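Local coordinates for 2,3-dimethylmalate lyase (Aspergillus niger, PDB 3FA4), which belongs to the phosphoenolpyruvate phosphomutase family of TIM-barrel enzymes and carries a bound magnesium ion, at residues A41-G46 against P82-A87; P23-G28 against E72-I77. All coordinates share one frame; numbering follows the deposited sequence.

Contacts 1 and 2, with centres 7 Å apart, join the wall and the outer layer of one beta/alpha barrel. Along the chain the segments alternate: 23-28, 41-46, 72-77, 82-87. Contact 1 pairs strand 42-44 with strand 83-86 near the middle of the subunit; contact 2 lays the end of helix 64-75 against the end of strand 20-25 and the turn after it. The two meet directly, since Tyr43 probably hydrogen-bonds through its backbone to Pro23 and Val25. Strand 42-44 lies between 20-25 and 83-86 in one parallel sheet, and Asp86 at the end of 83-86 and Asp88 just after it bind the magnesium ion.

Contact 1. Residues A41-G46 against P82-A87; sequences ALYMTG and PVIADA. With MG (magnesium ion), chain N.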
loop_
_atom_site.group_PDB
_atom_site.type_symbol
_atom_site.label_atom_id
_atom_site.label_comp_id
_atom_site.label_asym_id
_atom_site.label_seq_id
_atom_site.Cartn_x
_atom_site.Cartn_y
_atom_site.Cartn_z
ATOM N N ALA B 41 -13.326 -8.758 22.244
ATOM C CA ALA B 41 -12.920 -9.412 21.013
ATOM C C ALA B 41 -13.604 -8.672 19.886
ATOM O O ALA B 41 -14.681 -8.132 20.083
ATOM C CB ALA B 41 -13.350 -10.877 21.029
ATOM N N LEU B 42 -12.973 -8.621 18.710
ATOM C CA LEU B 42 -13.605 -8.020 17.572
ATOM C C LEU B 42 -13.498 -8.996 16.392
ATOM O O LEU B 42 -12.692 -9.929 16.398
ATOM C CB LEU B 42 -12.944 -6.708 17.220
ATOM C CG LEU B 42 -12.694 -5.616 18.235
ATOM C CD1 LEU B 42 -11.623 -4.690 17.715
ATOM C CD2 LEU B 42 -14.032 -4.869 18.650
ATOM N N TYR B 43 -14.342 -8.781 15.388
ATOM C CA TYR B 43 -14.315 -9.596 14.218
ATOM C C TYR B 43 -14.182 -8.649 13.057
ATOM O O TYR B 43 -15.072 -7.848 12.883
ATOM C CB TYR B 43 -15.624 -10.450 14.095
ATOM C CG TYR B 43 -15.749 -11.127 12.788
ATOM C CD1 TYR B 43 -14.862 -12.145 12.398
ATOM C CD2 TYR B 43 -16.681 -10.690 11.884
ATOM C CE1 TYR B 43 -14.937 -12.746 11.140
ATOM C CE2 TYR B 43 -16.755 -11.266 10.591
ATOM C CZ TYR B 43 -15.895 -12.262 10.235
ATOM O OH TYR B 43 -16.053 -12.789 8.991
ATOM N N MET B 44 -13.123 -8.776 12.243
ATOM C CA MET B 44 -13.029 -7.997 10.999
ATOM C C MET B 44 -13.754 -8.649 9.911
ATOM O O MET B 44 -13.305 -9.685 9.396
ATOM C CB MET B 44 -11.587 -7.819 10.552
ATOM C CG MET B 44 -11.457 -6.863 9.429
ATOM S SD MET B 44 -9.838 -6.810 8.694
ATOM C CE MET B 44 -10.001 -8.129 7.430
ATOM N N THR B 45 -14.856 -8.050 9.492
ATOM C CA THR B 45 -15.645 -8.611 8.409
ATOM C C THR B 45 -15.047 -8.267 7.033
ATOM O O THR B 45 -14.629 -7.117 6.788
ATOM C CB THR B 45 -17.105 -8.086 8.506
ATOM O OG1 THR B 45 -17.793 -8.263 7.266
ATOM C CG2 THR B 45 -17.147 -6.576 8.822
ATOM N N GLY B 46 -15.031 -9.229 6.110
ATOM C CA GLY B 46 -14.479 -8.974 4.810
ATOM C C GLY B 46 -15.529 -8.259 3.977
ATOM O O GLY B 46 -15.179 -7.517 3.111
ATOM N N PRO B 82 -8.279 -9.703 21.311
ATOM C CA PRO B 82 -8.253 -10.594 20.142
ATOM C C PRO B 82 -9.083 -10.059 18.968
ATOM O O PRO B 82 -10.242 -9.706 19.185
ATOM C CB PRO B 82 -8.906 -11.873 20.652
ATOM C CG PRO B 82 -8.623 -11.883 22.150
ATOM C CD PRO B 82 -8.776 -10.405 22.522
ATOM N N VAL B 83 -8.497 -10.014 17.784
ATOM C CA VAL B 83 -9.198 -9.776 16.537
ATOM C C VAL B 83 -9.270 -11.028 15.679
ATOM O O VAL B 83 -8.272 -11.634 15.364
ATOM C CB VAL B 83 -8.560 -8.622 15.747
ATOM C CG1 VAL B 83 -9.242 -8.362 14.402
ATOM C CG2 VAL B 83 -8.477 -7.380 16.582
ATOM N N ILE B 84 -10.476 -11.404 15.323
ATOM C CA ILE B 84 -10.732 -12.538 14.379
ATOM C C ILE B 84 -10.965 -11.912 13.046
ATOM O O ILE B 84 -11.848 -11.138 12.963
ATOM C CB ILE B 84 -11.996 -13.368 14.779
ATOM C CG1 ILE B 84 -11.828 -13.831 16.238
ATOM C CG2 ILE B 84 -12.185 -14.564 13.821
ATOM C CD1 ILE B 84 -13.050 -14.266 16.899
ATOM N N ALA B 85 -10.161 -12.229 12.023
ATOM C CA ALA B 85 -10.218 -11.594 10.730
ATOM C C ALA B 85 -10.678 -12.503 9.575
ATOM O O ALA B 85 -10.233 -13.617 9.416
ATOM C CB ALA B 85 -8.876 -11.045 10.405
ATOM N N ASP B 86 -11.538 -12.006 8.697
ATOM C CA ASP B 86 -11.842 -12.778 7.473
ATOM C C ASP B 86 -10.491 -12.965 6.712
ATOM O O ASP B 86 -9.615 -12.082 6.864
ATOM C CB ASP B 86 -12.930 -12.061 6.693
ATOM C CG ASP B 86 -13.269 -12.745 5.418
ATOM O OD1 ASP B 86 -13.000 -13.975 5.254
ATOM O OD2 ASP B 86 -13.785 -12.048 4.514
ATOM N N ALA B 87 -10.250 -14.113 6.025
ATOM C CA ALA B 87 -9.065 -14.284 5.154
ATOM C C ALA B 87 -9.487 -14.995 3.871
ATOM O O ALA B 87 -8.643 -15.564 3.164
ATOM C CB ALA B 87 -7.910 -15.090 5.823
HETATM MG MG MG N . -14.798 -13.075 2.779
HETATM O O HOH W 1 -14.983 -14.863 3.641
HETATM O O HOH W 2 -14.778 -11.157 2.129
HETATM O O HOH W 3 -16.788 -12.542 3.699
#
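Swung away from its backbone N (chi1 170°), the ring of Tyr43 lies across Ile84 at about a right angle, with Ile84 CB in the ring plane at its edge and Tyr43 CD1 3.9 Å from Ile84 CG2. Asp86 extends its carboxylate in the same sense (chi1 178°), sending it past Gly46 toward the metal. Behind these side chains the strands run parallel in a ladder: Leu42 N donates to Pro82 O, Ile84 N to Leu42 O (2.9 Å), Met44 N to Ile84 O (2.8 Å), and Asp86 N to Met44 O. Leu42 and Met44, with Val83 and Ala85, occupy the other face of the sheet, where Leu42 and Met44 touch helix 64-75.

Among the bonds holding the carboxylate, Asp86 OD2 binds the magnesium ion at 2.3 Å and OD1 accepts a hydrogen bond of 2.7 Å from water 1, itself a metal ligand. Gly46 CA comes within 3.2 Å of Asp86 OD2, and Asp88 completes the site's protein ligands. The Tyr43 hydroxyl is hydrogen-bonded to His113 NE2 on strand 111-114, beyond 83-86. Parallel neighbours with the site at the strands' C-terminal end are characteristic of the TIM barrel; here Asp86 supplies a magnesium ligand.

Contact 2. Residues P23-G28 against E72-I77; sequences PGVYDG and EMISNI
Helix-on-sheet packing, the outer layer of a beta/alpha barrel, is represented here by Val25 and Ile74, where the ends of helix 64-75 and strand 20-25 meet. The two side chains slide past each other in opposite directions, and Val25 CG2 rests 3.8 Å from Ile74 CG2. With its chain extended at chi2 (163°), Ile74 CD1 passes beside Val25 and reaches the turn, 3.8 Å from Asp27 N and 4.0 Å from Tyr26 C. Met73 is folded at chi2 (-92°) and chi3, so that its methyl CE reaches Gly28 N at 3.5 Å. Ile77 CD1 meets Gly28 O at 3.8 Å.

At the helix end Asn76 ND2 donates to Glu72 O (3.0 Å), in the carbonyl plane on a lone pair, which would steady the last turn. Asp27 is the N-cap of helix 28-37, its side chain capping a backbone N; OD1 also bonds Ser30 OG, and OD2 Ser52 OG of a second subunit.

No hydrogen bond joins the two segments: aliphatic groups and a thioether meet Val25, the turn's backbone and Gly28, first residue of helix 28-37. Their hold rests on van der Waals fit and burial; a directional link comes one helical turn earlier, from Asn70 to Tyr26 O.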
loop_
_atom_site.group_PDB
_atom_site.type_symbol
_atom_site.label_atom_id
_atom_site.label_comp_id
_atom_site.label_asym_id
_atom_site.label_seq_id
_atom_site.Cartn_x
_atom_site.Cartn_y
_atom_site.Cartn_z
ATOM N N PRO B 23 -18.151 -8.558 18.062
ATOM C CA PRO B 23 -18.915 -7.845 17.078
ATOM C C PRO B 23 -18.153 -7.596 15.807
ATOM O O PRO B 23 -16.906 -7.390 15.815
ATOM C CB PRO B 23 -19.288 -6.544 17.816
ATOM C CG PRO B 23 -18.247 -6.360 18.696
ATOM C CD PRO B 23 -17.938 -7.699 19.241
ATOM N N GLY B 24 -18.894 -7.575 14.713
ATOM C CA GLY B 24 -18.252 -7.339 13.425
ATOM C C GLY B 24 -17.942 -5.859 13.245
ATOM O O GLY B 24 -18.845 -4.987 13.309
ATOM N N VAL B 25 -16.662 -5.570 13.039
ATOM C CA VAL B 25 -16.147 -4.238 12.719
ATOM C C VAL B 25 -15.403 -4.251 11.356
ATOM O O VAL B 25 -15.107 -5.309 10.813
ATOM C CB VAL B 25 -15.285 -3.647 13.836
ATOM C CG1 VAL B 25 -16.043 -3.619 15.120
ATOM C CG2 VAL B 25 -13.859 -4.280 13.887
ATOM N N TYR B 26 -15.190 -3.083 10.770
ATOM C CA TYR B 26 -14.759 -3.008 9.349
ATOM C C TYR B 26 -13.765 -1.869 9.040
ATOM O O TYR B 26 -13.330 -1.711 7.910
ATOM C CB TYR B 26 -15.966 -2.941 8.414
ATOM C CG TYR B 26 -16.808 -1.707 8.584
ATOM C CD1 TYR B 26 -17.865 -1.657 9.484
ATOM C CD2 TYR B 26 -16.537 -0.584 7.853
ATOM C CE1 TYR B 26 -18.603 -0.463 9.654
ATOM C CE2 TYR B 26 -17.239 0.562 8.033
ATOM C CZ TYR B 26 -18.287 0.607 8.930
ATOM O OH TYR B 26 -18.951 1.781 9.006
ATOM N N ASP B 27 -13.408 -1.108 10.084
ATOM C CA ASP B 27 -12.597 0.093 9.967
ATOM C C ASP B 27 -12.153 0.629 11.346
ATOM O O ASP B 27 -12.505 0.075 12.409
ATOM C CB ASP B 27 -13.289 1.161 9.074
ATOM C CG ASP B 27 -14.346 2.003 9.795
ATOM O OD1 ASP B 27 -14.987 1.576 10.806
ATOM O OD2 ASP B 27 -14.595 3.131 9.293
ATOM N N GLY B 28 -11.382 1.705 11.336
ATOM C CA GLY B 28 -10.879 2.264 12.577
ATOM C C GLY B 28 -11.962 2.681 13.518
ATOM O O GLY B 28 -11.885 2.369 14.686
ATOM N N GLU B 72 -4.351 -5.670 10.463
ATOM C CA GLU B 72 -3.318 -5.092 11.269
ATOM C C GLU B 72 -3.676 -3.788 11.951
ATOM O O GLU B 72 -3.235 -3.540 13.075
ATOM C CB GLU B 72 -2.075 -4.832 10.474
ATOM C CG GLU B 72 -0.918 -4.367 11.379
ATOM C CD GLU B 72 0.445 -4.321 10.694
ATOM O OE1 GLU B 72 1.397 -3.781 11.270
ATOM O OE2 GLU B 72 0.532 -4.765 9.551
ATOM N N MET B 73 -4.375 -2.906 11.250
ATOM C CA MET B 73 -4.850 -1.705 11.851
ATOM C C MET B 73 -5.865 -1.978 12.979
ATOM O O MET B 73 -5.752 -1.377 14.072
ATOM C CB MET B 73 -5.446 -0.813 10.776
ATOM C CG MET B 73 -5.811 0.567 11.267
ATOM S SD MET B 73 -7.525 0.665 11.821
ATOM C CE MET B 73 -8.437 -0.024 10.377
ATOM N N ILE B 74 -6.843 -2.861 12.750
ATOM C CA ILE B 74 -7.844 -3.170 13.814
ATOM C C ILE B 74 -7.235 -3.916 15.015
ATOM O O ILE B 74 -7.526 -3.603 16.149
ATOM C CB ILE B 74 -9.093 -3.909 13.176
ATOM C CG1 ILE B 74 -9.740 -2.979 12.103
ATOM C CG2 ILE B 74 -10.094 -4.354 14.241
ATOM C CD1 ILE B 74 -10.745 -3.664 11.036
ATOM N N SER B 75 -6.362 -4.894 14.771
ATOM C CA SER B 75 -5.627 -5.549 15.817
ATOM C C SER B 75 -4.803 -4.630 16.700
ATOM O O SER B 75 -4.563 -4.959 17.850
ATOM C CB SER B 75 -4.673 -6.574 15.225
ATOM O OG SER B 75 -5.347 -7.515 14.408
ATOM N N ASN B 76 -4.354 -3.485 16.186
ATOM C CA ASN B 76 -3.435 -2.685 16.940
ATOM C C ASN B 76 -4.008 -1.446 17.538
ATOM O O ASN B 76 -3.291 -0.688 18.105
ATOM C CB ASN B 76 -2.165 -2.443 16.146
ATOM C CG ASN B 76 -1.239 -3.657 16.172
ATOM O OD1 ASN B 76 -0.633 -3.961 17.180
ATOM N ND2 ASN B 76 -1.194 -4.381 15.081
ATOM N N ILE B 77 -5.298 -1.225 17.377
ATOM C CA ILE B 77 -6.083 -0.282 18.178
ATOM C C ILE B 77 -6.004 -0.573 19.687
ATOM O O ILE B 77 -5.604 0.311 20.471
ATOM C CB ILE B 77 -7.563 -0.126 17.650
ATOM C CG1 ILE B 77 -7.471 0.585 16.323
ATOM C CG2 ILE B 77 -8.374 0.846 18.591
ATOM C CD1 ILE B 77 -8.688 0.536 15.459
#